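Local coordinates for protein aminotransferase, class IV (Brucella abortus, PDB 4TVI) that probably catalyses the reversible, pyridoxal-phosphate-dependent transfer of an amino group between leucine, isoleucine or valine and 2-oxoglutarate, at residues Pro96-Asn101 and Pro124-Glu129; Pro76-His81 and Asp102-Ala107; Ala54-Ala57 and Gly61-Val64; Gly41-Gly46 and Phe145-Glu150. All blocks are in the same frame, centred on the assembly; numbering follows the deposited sequence.

Contact 1: residues Pro96-Asn101 and Pro124-Glu129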
loop_
_atom_site.group_PDB
_atom_site.type_symbol
_atom_site.label_atom_id
_atom_site.label_comp_id
_atom_site.label_asym_id
_atom_site.label_seq_id
_atom_site.Cartn_x
_atom_site.Cartn_y
_atom_site.Cartn_z
ATOM N N PRO A 96 -2.422 -12.994 -13.171
ATOM C CA PRO A 96 -1.839 -12.288 -14.318
ATOM C C PRO A 96 -2.489 -12.710 -15.627
ATOM O O PRO A 96 -2.731 -13.892 -15.863
ATOM C CB PRO A 96 -0.351 -12.676 -14.267
ATOM C CG PRO A 96 -0.274 -13.853 -13.330
ATOM C CD PRO A 96 -1.392 -13.658 -12.355
ATOM N N THR A 97 -2.784 -11.716 -16.455
ATOM C CA THR A 97 -3.537 -11.892 -17.686
ATOM C C THR A 97 -2.646 -12.168 -18.898
ATOM O O THR A 97 -3.136 -12.566 -19.954
ATOM C CB THR A 97 -4.388 -10.651 -17.959
ATOM O OG1 THR A 97 -3.538 -9.497 -17.937
ATOM C CG2 THR A 97 -5.458 -10.492 -16.877
ATOM N N LEU A 98 -1.347 -11.908 -18.757
ATOM C CA LEU A 98 -0.393 -12.124 -19.847
ATOM C C LEU A 98 0.797 -12.981 -19.412
ATOM O O LEU A 98 1.243 -12.913 -18.267
ATOM C CB LEU A 98 0.110 -10.789 -20.397
ATOM C CG LEU A 98 -0.912 -9.819 -20.993
ATOM C CD1 LEU A 98 -0.233 -8.516 -21.377
ATOM C CD2 LEU A 98 -1.578 -10.446 -22.202
ATOM N N SER A 99 1.313 -13.789 -20.330
ATOM C CA SER A 99 2.546 -14.512 -20.069
ATOM C C SER A 99 3.696 -13.518 -20.022
ATOM O O SER A 99 3.551 -12.372 -20.460
ATOM C CB SER A 99 2.799 -15.562 -21.145
ATOM O OG SER A 99 3.092 -14.936 -22.379
ATOM N N ALA A 100 4.838 -13.951 -19.502
ATOM C CA ALA A 100 6.018 -13.092 -19.447
ATOM C C ALA A 100 6.455 -12.690 -20.854
ATOM O O ALA A 100 6.813 -11.537 -21.097
ATOM C CB ALA A 100 7.154 -13.793 -18.718
ATOM N N ASN A 101 6.394 -13.642 -21.780
ATOM C CA ASN A 101 6.718 -13.380 -23.180
ATOM C C ASN A 101 5.739 -12.404 -23.830
ATOM O O ASN A 101 6.140 -11.593 -24.671
ATOM C CB ASN A 101 6.759 -14.687 -23.971
ATOM C CG ASN A 101 8.083 -15.403 -23.837
ATOM O OD1 ASN A 101 9.043 -14.854 -23.300
ATOM N ND2 ASN A 101 8.141 -16.640 -24.316
ATOM N N PRO A 124 5.202 -2.228 -16.486
ATOM C CA PRO A 124 4.036 -3.117 -16.490
ATOM C C PRO A 124 3.271 -3.019 -15.171
ATOM O O PRO A 124 3.903 -2.864 -14.127
ATOM C CB PRO A 124 4.647 -4.514 -16.654
ATOM C CG PRO A 124 6.083 -4.291 -17.014
ATOM C CD PRO A 124 6.462 -2.983 -16.418
ATOM N N MET A 125 1.945 -3.110 -15.214
ATOM C CA MET A 125 1.139 -3.001 -13.999
ATOM C C MET A 125 -0.054 -3.961 -14.003
ATOM O O MET A 125 -0.761 -4.084 -15.001
ATOM C CB MET A 125 0.647 -1.565 -13.820
ATOM C CG MET A 125 1.743 -0.563 -13.488
ATOM S SD MET A 125 1.149 1.140 -13.439
ATOM C CE MET A 125 0.665 1.378 -15.148
ATOM N N TYR A 126 -0.255 -4.640 -12.879
ATOM C CA TYR A 126 -1.412 -5.503 -12.656
ATOM C C TYR A 126 -2.166 -5.021 -11.423
ATOM O O TYR A 126 -1.544 -4.553 -10.471
ATOM C CB TYR A 126 -1.005 -6.954 -12.422
ATOM C CG TYR A 126 -0.616 -7.775 -13.626
ATOM C CD1 TYR A 126 -1.519 -8.029 -14.651
ATOM C CD2 TYR A 126 0.637 -8.363 -13.697
ATOM C CE1 TYR A 126 -1.163 -8.816 -15.739
ATOM C CE2 TYR A 126 0.998 -9.146 -14.769
ATOM C CZ TYR A 126 0.098 -9.371 -15.790
ATOM O OH TYR A 126 0.472 -10.160 -16.858
ATOM N N TRP A 127 -3.488 -5.163 -11.428
ATOM C CA TRP A 127 -4.308 -4.785 -10.279
ATOM C C TRP A 127 -5.687 -5.442 -10.349
ATOM O O TRP A 127 -6.117 -5.895 -11.410
ATOM C CB TRP A 127 -4.454 -3.267 -10.203
ATOM C CG TRP A 127 -5.320 -2.704 -11.299
ATOM C CD1 TRP A 127 -6.662 -2.448 -11.238
ATOM C CD2 TRP A 127 -4.900 -2.340 -12.622
ATOM N NE1 TRP A 127 -7.101 -1.941 -12.440
ATOM C CE2 TRP A 127 -6.039 -1.868 -13.307
ATOM C CE3 TRP A 127 -3.672 -2.370 -13.293
ATOM C CZ2 TRP A 127 -5.987 -1.421 -14.628
ATOM C CZ3 TRP A 127 -3.622 -1.925 -14.611
ATOM C CH2 TRP A 127 -4.773 -1.459 -15.262
ATOM N N ALA A 128 -6.389 -5.480 -9.224
ATOM C CA ALA A 128 -7.736 -6.043 -9.201
ATOM C C ALA A 128 -8.781 -4.951 -9.370
ATOM O O ALA A 128 -8.710 -3.913 -8.713
ATOM C CB ALA A 128 -7.979 -6.805 -7.911
ATOM N N GLU A 129 -9.748 -5.186 -10.255
ATOM C CA GLU A 129 -10.853 -4.249 -10.427
ATOM C C GLU A 129 -11.941 -4.452 -9.368
ATOM O O GLU A 129 -12.620 -3.500 -8.986
ATOM C CB GLU A 129 -11.473 -4.374 -11.820
ATOM C CG GLU A 129 -10.719 -3.646 -12.910
ATOM C CD GLU A 129 -10.788 -2.138 -12.753
ATOM O OE1 GLU A 129 -11.772 -1.643 -12.159
ATOM O OE2 GLU A 129 -9.855 -1.448 -13.218
#
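The ring of Y126, on strand 120-128, lies against the turn P96-L98 that leads into helix 100-111. Its CB points at that turn, and with CG beside the backbone N (chi1 -78°) the side chain runs straight into it. CD1 only skirts T97, whereas CE1 comes within 3.3 Å of T97 OG1, an oxygen that sits at the ring edge, in plane. The T97 and Y126 side chains pass each other in opposite directions here. Over one face lies P96: its CA is 4.0 Å from the centroid of the Y126 ring and 23° off the ring normal, a CH-pi contact displaced toward the rim. P96 CB continues this cover as far as CZ, 3.7 Å away, and stays close to CE2. At the tip, Y126 OH accepts a bond from L98 N at 3.2 Å, bent to 145° at the hydrogen, while L98 CB packs on the same oxygen at 3.6 Å. N86 of helix 78-91 adds to the grip, its OD1 bonding Y126 OH and its ND2 bonding L98 O. I103 and the ring of F145 add apolar neighbours to Y126. The phenol thus carries two jobs: its hydroxyl takes part in at least two hydrogen bonds, serving a backbone N-H of the loop, and its ring gives that loop a flat apolar surface, so strand, turn and helix 78-91 are joined through one side chain.

Contact 2: residues Pro76-His81 and Asp102-Ala107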
loop_
_atom_site.group_PDB
_atom_site.type_symbol
_atom_site.label_atom_id
_atom_site.label_comp_id
_atom_site.label_asym_id
_atom_site.label_seq_id
_atom_site.Cartn_x
_atom_site.Cartn_y
_atom_site.Cartn_z
ATOM N N PRO A 76 18.192 -4.429 -21.664
ATOM C CA PRO A 76 18.743 -5.520 -20.849
ATOM C C PRO A 76 17.780 -6.034 -19.789
ATOM O O PRO A 76 17.109 -5.246 -19.119
ATOM C CB PRO A 76 19.980 -4.886 -20.201
ATOM C CG PRO A 76 19.739 -3.419 -20.256
ATOM C CD PRO A 76 18.982 -3.195 -21.533
ATOM N N ASP A 77 17.710 -7.357 -19.670
ATOM C CA ASP A 77 16.899 -8.031 -18.658
ATOM C C ASP A 77 15.417 -7.671 -18.745
ATOM O O ASP A 77 14.692 -7.766 -17.750
ATOM C CB ASP A 77 17.427 -7.727 -17.248
ATOM C CG ASP A 77 18.610 -8.612 -16.862
ATOM O OD1 ASP A 77 18.636 -9.784 -17.290
ATOM O OD2 ASP A 77 19.515 -8.135 -16.137
ATOM N N LEU A 78 14.969 -7.262 -19.929
ATOM C CA LEU A 78 13.542 -7.023 -20.157
ATOM C C LEU A 78 12.745 -8.296 -19.879
ATOM O O LEU A 78 11.615 -8.238 -19.394
ATOM C CB LEU A 78 13.278 -6.533 -21.586
ATOM C CG LEU A 78 11.803 -6.422 -21.999
ATOM C CD1 LEU A 78 11.036 -5.503 -21.048
ATOM C CD2 LEU A 78 11.679 -5.929 -23.438
ATOM N N ASP A 79 13.334 -9.446 -20.198
ATOM C CA ASP A 79 12.643 -10.713 -20.007
ATOM C C ASP A 79 12.451 -11.011 -18.524
ATOM O O ASP A 79 11.383 -11.467 -18.113
ATOM C CB ASP A 79 13.396 -11.858 -20.694
ATOM C CG ASP A 79 14.863 -11.945 -20.278
ATOM O OD1 ASP A 79 15.431 -10.938 -19.810
ATOM O OD2 ASP A 79 15.454 -13.032 -20.432
ATOM N N ARG A 80 13.475 -10.733 -17.721
ATOM C CA ARG A 80 13.396 -10.979 -16.282
ATOM C C ARG A 80 12.398 -10.035 -15.614
ATOM O O ARG A 80 11.614 -10.452 -14.767
ATOM C CB ARG A 80 14.770 -10.829 -15.623
ATOM C CG ARG A 80 15.837 -11.765 -16.171
ATOM C CD ARG A 80 16.942 -11.963 -15.151
ATOM N NE ARG A 80 16.471 -12.682 -13.965
ATOM C CZ ARG A 80 17.134 -12.734 -12.814
ATOM N NH1 ARG A 80 18.293 -12.100 -12.688
ATOM N NH2 ARG A 80 16.641 -13.415 -11.787
ATOM N N HIS A 81 12.436 -8.766 -16.002
ATOM C CA HIS A 81 11.508 -7.775 -15.468
ATOM C C HIS A 81 10.066 -8.106 -15.843
ATOM O O HIS A 81 9.148 -7.902 -15.046
ATOM C CB HIS A 81 11.882 -6.372 -15.958
ATOM C CG HIS A 81 13.069 -5.781 -15.261
ATOM N ND1 HIS A 81 13.047 -5.422 -13.930
ATOM C CD2 HIS A 81 14.312 -5.482 -15.709
ATOM C CE1 HIS A 81 14.221 -4.923 -13.590
ATOM N NE2 HIS A 81 15.009 -4.952 -14.652
ATOM N N ASP A 102 4.464 -12.495 -23.451
ATOM C CA ASP A 102 3.454 -11.556 -23.933
ATOM C C ASP A 102 3.819 -10.122 -23.559
ATOM O O ASP A 102 3.795 -9.226 -24.406
ATOM C CB ASP A 102 2.067 -11.880 -23.357
ATOM C CG ASP A 102 1.435 -13.112 -23.978
ATOM O OD1 ASP A 102 1.783 -13.463 -25.127
ATOM O OD2 ASP A 102 0.583 -13.729 -23.305
ATOM N N ILE A 103 4.159 -9.919 -22.287
ATOM C CA ILE A 103 4.518 -8.600 -21.777
ATOM C C ILE A 103 5.759 -8.063 -22.486
ATOM O O ILE A 103 5.807 -6.894 -22.869
ATOM C CB ILE A 103 4.759 -8.630 -20.252
ATOM C CG1 ILE A 103 3.443 -8.894 -19.514
ATOM C CG2 ILE A 103 5.404 -7.327 -19.768
ATOM C CD1 ILE A 103 3.578 -8.868 -17.994
ATOM N N GLU A 104 6.758 -8.922 -22.666
ATOM C CA GLU A 104 7.985 -8.517 -23.344
ATOM C C GLU A 104 7.707 -8.134 -24.796
ATOM O O GLU A 104 8.177 -7.101 -25.275
ATOM C CB GLU A 104 9.033 -9.630 -23.287
ATOM C CG GLU A 104 10.279 -9.328 -24.106
ATOM C CD GLU A 104 11.375 -10.371 -23.937
ATOM O OE1 GLU A 104 11.211 -11.295 -23.115
ATOM O OE2 GLU A 104 12.411 -10.257 -24.625
ATOM N N ALA A 105 6.943 -8.974 -25.485
ATOM C CA ALA A 105 6.598 -8.742 -26.884
ATOM C C ALA A 105 5.805 -7.447 -27.038
ATOM O O ALA A 105 6.041 -6.663 -27.955
ATOM C CB ALA A 105 5.813 -9.916 -27.438
ATOM N N LEU A 106 4.864 -7.233 -26.128
ATOM C CA LEU A 106 4.053 -6.021 -26.124
ATOM C C LEU A 106 4.918 -4.785 -25.864
ATOM O O LEU A 106 4.738 -3.743 -26.497
ATOM C CB LEU A 106 2.951 -6.133 -25.070
ATOM C CG LEU A 106 1.895 -5.030 -25.055
ATOM C CD1 LEU A 106 1.092 -5.060 -26.345
ATOM C CD2 LEU A 106 0.993 -5.182 -23.842
ATOM N N ALA A 107 5.862 -4.913 -24.937
ATOM C CA ALA A 107 6.789 -3.826 -24.635
ATOM C C ALA A 107 7.585 -3.416 -25.873
ATOM O O ALA A 107 7.728 -2.228 -26.166
ATOM C CB ALA A 107 7.730 -4.231 -23.512
#
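With chi1 at 172° and 174°, L78 and E104 both swing CG to the side opposite the backbone N, which extends each chain toward the other helix. Beyond CG the glutamate stays extended, which carries its carboxylate past the leucine to the start of helix 78-91. The two side chains cross at a slant: CD2 of L78 rests on CG of E104 at 3.7 Å, using the aliphatic part of the glutamate as an apolar surface. The same methyl looks toward A107 CB, one turn further along helix 100-111, at a looser 4.3 Å. The carboxylate end of E104 lies beside D79, where OE1 approaches CB of D79 to 3.3 Å and its CA to 3.5 Å. D79 turns its acid group elsewhere, with chi1 53° placing CG between the backbone N and the carbonyl carbon, and OD1 makes a weak bond to R80 N at 2.9 Å. The acids therefore do not touch; D79 OD2 and E104 OE1 remain 5.3 Å apart. Any repulsion between them is probably eased by R108, whose NH2 forms a salt bridge with E104 OE2, and perhaps by the nearby N-terminus of helix 78-91. In helix 78-91, S82 packs on I103 and E104, and N86 on I103. On another flank of helix 100-111, roughly perpendicular to the side facing helix 78-91, I103, L106 and A107 reach F145 and L147 of strand 143-151. D77 forms a salt bridge with R245 and R80 a hydrogen bond with Q244, both on helix 241-252. The first turn of helix 78-91 thus stands between helices 100-111 and 241-252.

Contact 3: residues Ala54-Ala57 and Gly61-Val64; sequences ASQA and GSLV
S62 OG is held between two partners: it donates to Q56 OE1 at 2.8 Å and is also bonded to the backbone N of A128 on strand 120-128. The serine hydroxyl lies in the carbonyl plane of the Q56 amide, at a C=O...donor angle of 153°. A bend at chi2 of Q56 (-88°) brings the amide round to it, and the other end of the amide, NE2, is bonded to V136 O. CB of A57 also packs on S62 OG, at 3.4 Å. A second polar centre is A57 O, in the short helix 56-60. G61 N donates to it at 3.1 Å, closing the last turn, although this N-H comes from well above the carbonyl plane. A water donates to the same A57 O at 2.8 Å and in turn accepts from L63 N at 3.0 Å. G61 ends the helix with a positive phi of 79°, which glycine readily adopts, and the chain goes on into strand 64-70. On the far side of the dimer interface, T58 of the second subunit packs on L63. The backbone of L63 bonds to A182, two residues beyond K180, the lysine that carries pyridoxal phosphate. The buried serine hydroxyl and Q56 amide thus find partners: S62 OG joins Q56 to A128 N of strand 120-128, while the water joins A57 O to L63 N in the exit loop.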
loop_
_atom_site.group_PDB
_atom_site.type_symbol
_atom_site.label_atom_id
_atom_site.label_comp_id
_atom_site.label_asym_id
_atom_site.label_seq_id
_atom_site.Cartn_x
_atom_site.Cartn_y
_atom_site.Cartn_z
ATOM N N ALA A 54 -14.113 3.429 -7.951
ATOM C CA ALA A 54 -14.631 2.287 -7.212
ATOM C C ALA A 54 -13.900 0.996 -7.557
ATOM O O ALA A 54 -14.380 -0.088 -7.241
ATOM C CB ALA A 54 -16.130 2.130 -7.461
ATOM N N SER A 55 -12.757 1.109 -8.230
ATOM C CA SER A 55 -11.898 -0.050 -8.459
ATOM C C SER A 55 -11.341 -0.515 -7.122
ATOM O O SER A 55 -10.957 0.308 -6.298
ATOM C CB SER A 55 -10.750 0.277 -9.425
ATOM O OG SER A 55 -11.233 0.604 -10.715
ATOM N N GLN A 56 -11.315 -1.827 -6.903
ATOM C CA GLN A 56 -10.787 -2.388 -5.665
ATOM C C GLN A 56 -9.362 -1.898 -5.431
ATOM O O GLN A 56 -9.002 -1.513 -4.322
ATOM C CB GLN A 56 -10.826 -3.922 -5.708
ATOM C CG GLN A 56 -10.487 -4.619 -4.386
ATOM C CD GLN A 56 -8.997 -4.868 -4.196
ATOM O OE1 GLN A 56 -8.187 -4.590 -5.078
ATOM N NE2 GLN A 56 -8.633 -5.402 -3.037
ATOM N N ALA A 57 -8.557 -1.904 -6.490
ATOM C CA ALA A 57 -7.152 -1.531 -6.377
ATOM C C ALA A 57 -6.978 -0.083 -5.943
ATOM O O ALA A 57 -6.004 0.268 -5.278
ATOM C CB ALA A 57 -6.441 -1.767 -7.692
ATOM N N GLY A 61 -5.591 -1.157 -2.548
ATOM C CA GLY A 61 -4.155 -1.273 -2.758
ATOM C C GLY A 61 -3.509 -2.477 -3.427
ATOM O O GLY A 61 -2.351 -2.774 -3.157
ATOM N N SER A 62 -4.210 -3.148 -4.330
ATOM C CA SER A 62 -3.699 -4.413 -4.856
ATOM C C SER A 62 -2.746 -4.305 -6.060
ATOM O O SER A 62 -2.284 -5.325 -6.564
ATOM C CB SER A 62 -4.874 -5.319 -5.232
ATOM O OG SER A 62 -5.678 -4.719 -6.238
ATOM N N LEU A 63 -2.415 -3.093 -6.498
ATOM C CA LEU A 63 -1.615 -2.943 -7.721
ATOM C C LEU A 63 -0.143 -3.321 -7.534
ATOM O O LEU A 63 0.505 -2.920 -6.562
ATOM C CB LEU A 63 -1.703 -1.511 -8.263
ATOM C CG LEU A 63 -1.070 -1.260 -9.648
ATOM C CD1 LEU A 63 -1.880 -0.235 -10.463
ATOM C CD2 LEU A 63 0.380 -0.800 -9.536
ATOM N N VAL A 64 0.372 -4.100 -8.479
ATOM C CA VAL A 64 1.794 -4.410 -8.539
ATOM C C VAL A 64 2.381 -3.817 -9.808
ATOM O O VAL A 64 1.650 -3.521 -10.757
ATOM C CB VAL A 64 2.059 -5.920 -8.522
ATOM C CG1 VAL A 64 1.531 -6.523 -7.241
ATOM C CG2 VAL A 64 1.412 -6.580 -9.725
HETATM O O HOH W 1 -3.339 -0.398 -5.614
#

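Contact 4: residues Gly41-Gly46 and Phe145-Glu150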
loop_
_atom_site.group_PDB
_atom_site.type_symbol
_atom_site.label_atom_id
_atom_site.label_comp_id
_atom_site.label_asym_id
_atom_site.label_seq_id
_atom_site.Cartn_x
_atom_site.Cartn_y
_atom_site.Cartn_z
ATOM N N GLY A 41 -6.564 -3.111 -24.608
ATOM C CA GLY A 41 -6.308 -3.522 -25.977
ATOM C C GLY A 41 -5.848 -2.448 -26.945
ATOM O O GLY A 41 -5.797 -2.676 -28.152
ATOM N N GLU A 42 -5.487 -1.282 -26.423
ATOM C CA GLU A 42 -5.106 -0.165 -27.277
ATOM C C GLU A 42 -3.915 0.593 -26.718
ATOM O O GLU A 42 -3.850 0.853 -25.519
ATOM C CB GLU A 42 -6.278 0.808 -27.457
ATOM C CG GLU A 42 -7.551 0.194 -28.012
ATOM C CD GLU A 42 -7.422 -0.199 -29.472
ATOM O OE1 GLU A 42 -6.433 0.213 -30.120
ATOM O OE2 GLU A 42 -8.318 -0.915 -29.969
ATOM N N TRP A 43 -2.980 0.963 -27.586
ATOM C CA TRP A 43 -1.933 1.886 -27.177
ATOM C C TRP A 43 -2.528 3.287 -27.169
ATOM O O TRP A 43 -3.123 3.727 -28.151
ATOM C CB TRP A 43 -0.719 1.806 -28.101
ATOM C CG TRP A 43 0.118 0.580 -27.878
ATOM C CD1 TRP A 43 0.159 -0.546 -28.652
ATOM C CD2 TRP A 43 1.034 0.360 -26.799
ATOM N NE1 TRP A 43 1.047 -1.451 -28.117
ATOM C CE2 TRP A 43 1.598 -0.919 -26.982
ATOM C CE3 TRP A 43 1.431 1.120 -25.693
ATOM C CZ2 TRP A 43 2.536 -1.454 -26.099
ATOM C CZ3 TRP A 43 2.370 0.588 -24.822
ATOM C CH2 TRP A 43 2.912 -0.686 -25.032
ATOM N N ARG A 44 -2.335 3.993 -26.062
ATOM C CA ARG A 44 -2.893 5.329 -25.901
ATOM C C ARG A 44 -1.833 6.325 -25.463
ATOM O O ARG A 44 -0.985 6.021 -24.623
ATOM C CB ARG A 44 -4.014 5.281 -24.863
ATOM C CG ARG A 44 -4.880 4.036 -24.962
ATOM C CD ARG A 44 -6.111 4.121 -24.089
ATOM N NE ARG A 44 -6.832 2.853 -24.079
ATOM C CZ ARG A 44 -7.996 2.662 -24.695
ATOM N NH1 ARG A 44 -8.587 3.673 -25.325
ATOM N NH2 ARG A 44 -8.587 1.476 -24.651
ATOM N N GLU A 45 -1.926 7.540 -25.990
ATOM C CA GLU A 45 -0.906 8.549 -25.741
ATOM C C GLU A 45 -1.281 9.453 -24.567
ATOM O O GLU A 45 -2.459 9.604 -24.240
ATOM C CB GLU A 45 -0.688 9.387 -27.006
ATOM C CG GLU A 45 0.714 9.956 -27.162
ATOM C CD GLU A 45 1.009 10.407 -28.588
ATOM O OE1 GLU A 45 2.130 10.898 -28.840
ATOM O OE2 GLU A 45 0.122 10.267 -29.460
ATOM N N GLY A 46 -0.273 10.039 -23.928
ATOM C CA GLY A 46 -0.509 11.012 -22.882
ATOM C C GLY A 46 -1.066 10.418 -21.604
ATOM O O GLY A 46 -0.726 9.300 -21.220
ATOM N N PHE A 145 -4.660 -5.232 -16.691
ATOM C CA PHE A 145 -3.271 -4.930 -17.018
ATOM C C PHE A 145 -3.120 -3.587 -17.716
ATOM O O PHE A 145 -4.014 -3.145 -18.443
ATOM C CB PHE A 145 -2.702 -6.049 -17.897
ATOM C CG PHE A 145 -1.323 -5.778 -18.434
ATOM C CD1 PHE A 145 -0.200 -6.036 -17.664
ATOM C CD2 PHE A 145 -1.147 -5.304 -19.726
ATOM C CE1 PHE A 145 1.067 -5.805 -18.160
ATOM C CE2 PHE A 145 0.126 -5.072 -20.231
ATOM C CZ PHE A 145 1.231 -5.321 -19.448
ATOM N N ALA A 146 -1.986 -2.937 -17.491
ATOM C CA ALA A 146 -1.614 -1.768 -18.274
ATOM C C ALA A 146 -0.098 -1.690 -18.369
ATOM O O ALA A 146 0.613 -2.022 -17.419
ATOM C CB ALA A 146 -2.187 -0.494 -17.673
ATOM N N LEU A 147 0.393 -1.276 -19.532
ATOM C CA LEU A 147 1.825 -1.139 -19.763
ATOM C C LEU A 147 2.149 0.304 -20.131
ATOM O O LEU A 147 1.797 0.773 -21.213
ATOM C CB LEU A 147 2.282 -2.090 -20.868
ATOM C CG LEU A 147 3.767 -2.076 -21.231
ATOM C CD1 LEU A 147 4.626 -2.402 -20.008
ATOM C CD2 LEU A 147 4.028 -3.056 -22.357
ATOM N N CYS A 148 2.825 1.004 -19.230
ATOM C CA CYS A 148 3.095 2.423 -19.426
ATOM C C CYS A 148 4.544 2.671 -19.832
ATOM O O CYS A 148 5.479 2.309 -19.108
ATOM C CB CYS A 148 2.761 3.200 -18.146
ATOM S SG CYS A 148 2.933 4.995 -18.292
ATOM N N LEU A 149 4.718 3.288 -20.996
ATOM C CA LEU A 149 6.039 3.634 -21.504
ATOM C C LEU A 149 6.242 5.139 -21.481
ATOM O O LEU A 149 5.449 5.889 -22.060
ATOM C CB LEU A 149 6.240 3.113 -22.930
ATOM C CG LEU A 149 5.930 1.641 -23.199
ATOM C CD1 LEU A 149 6.359 1.265 -24.607
ATOM C CD2 LEU A 149 6.570 0.735 -22.167
ATOM N N GLU A 150 7.294 5.575 -20.799
ATOM C CA GLU A 150 7.615 6.994 -20.710
ATOM C C GLU A 150 9.001 7.295 -21.268
ATOM O O GLU A 150 9.985 6.653 -20.892
ATOM C CB GLU A 150 7.525 7.478 -19.263
ATOM C CG GLU A 150 7.703 8.984 -19.109
ATOM C CD GLU A 150 7.450 9.458 -17.687
ATOM O OE1 GLU A 150 7.244 8.598 -16.802
ATOM O OE2 GLU A 150 7.457 10.685 -17.455
#
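Across the five-stranded antiparallel sheet, W43 of edge strand 42-45, one of the two outermost within this chain, reaches over the intervening strand 35-39 to touch L147 and L149 of strand 143-151. Only the far end of the indole does the touching. CH2 of W43 lies 3.7 Å from L147 CD2 and 4.0 Å from L149 CD1, and CZ3 of W43 approaches the backbone O of L147, also at 3.7 Å. The CG of W43 stands beside its backbone N (chi1 -75°), and from there the indole runs across the strands toward strand 143-151, its ring passing obliquely by both leucines. Two residues apart on one strand, L147 and L149 present their side chains on the same face of the sheet, as alternation along a beta strand requires. The strands of W43 and L147 are not direct neighbours, and their CA atoms are 8.8 Å apart; the strand between them supplies Y38, whose backbone bonds to L147 and whose ring meets that of W43 edge-to-face. Helix 100-111 lies over this face, with L106 against W43 and L111 against L149. C148, pointing away from W43, packs on A53 of the second subunit.

In the fold
Contacts 1, 2 and 4 form one continuous cluster, with centres 12 to 15 Å apart, around helix 100-111 and the five-stranded antiparallel sheet. I103 of contact 2 packs on contact 1, and L106 and A107 on contact 4. Contacts 1 and 4 each use one of the neighbouring strands 120-128 and 143-151. Contact 3, centred 13 Å from contact 1, joins it through S55 with E129 and V64 with Y126 but does not touch contacts 2 or 4. Along the chain, contact 4 spans the other three; contact 3 precedes contacts 1 and 2, whose segments alternate. Together they pack helices 78-91 and 100-111 on the sheet, and contacts 1, 3 and 4 also touch the second subunit.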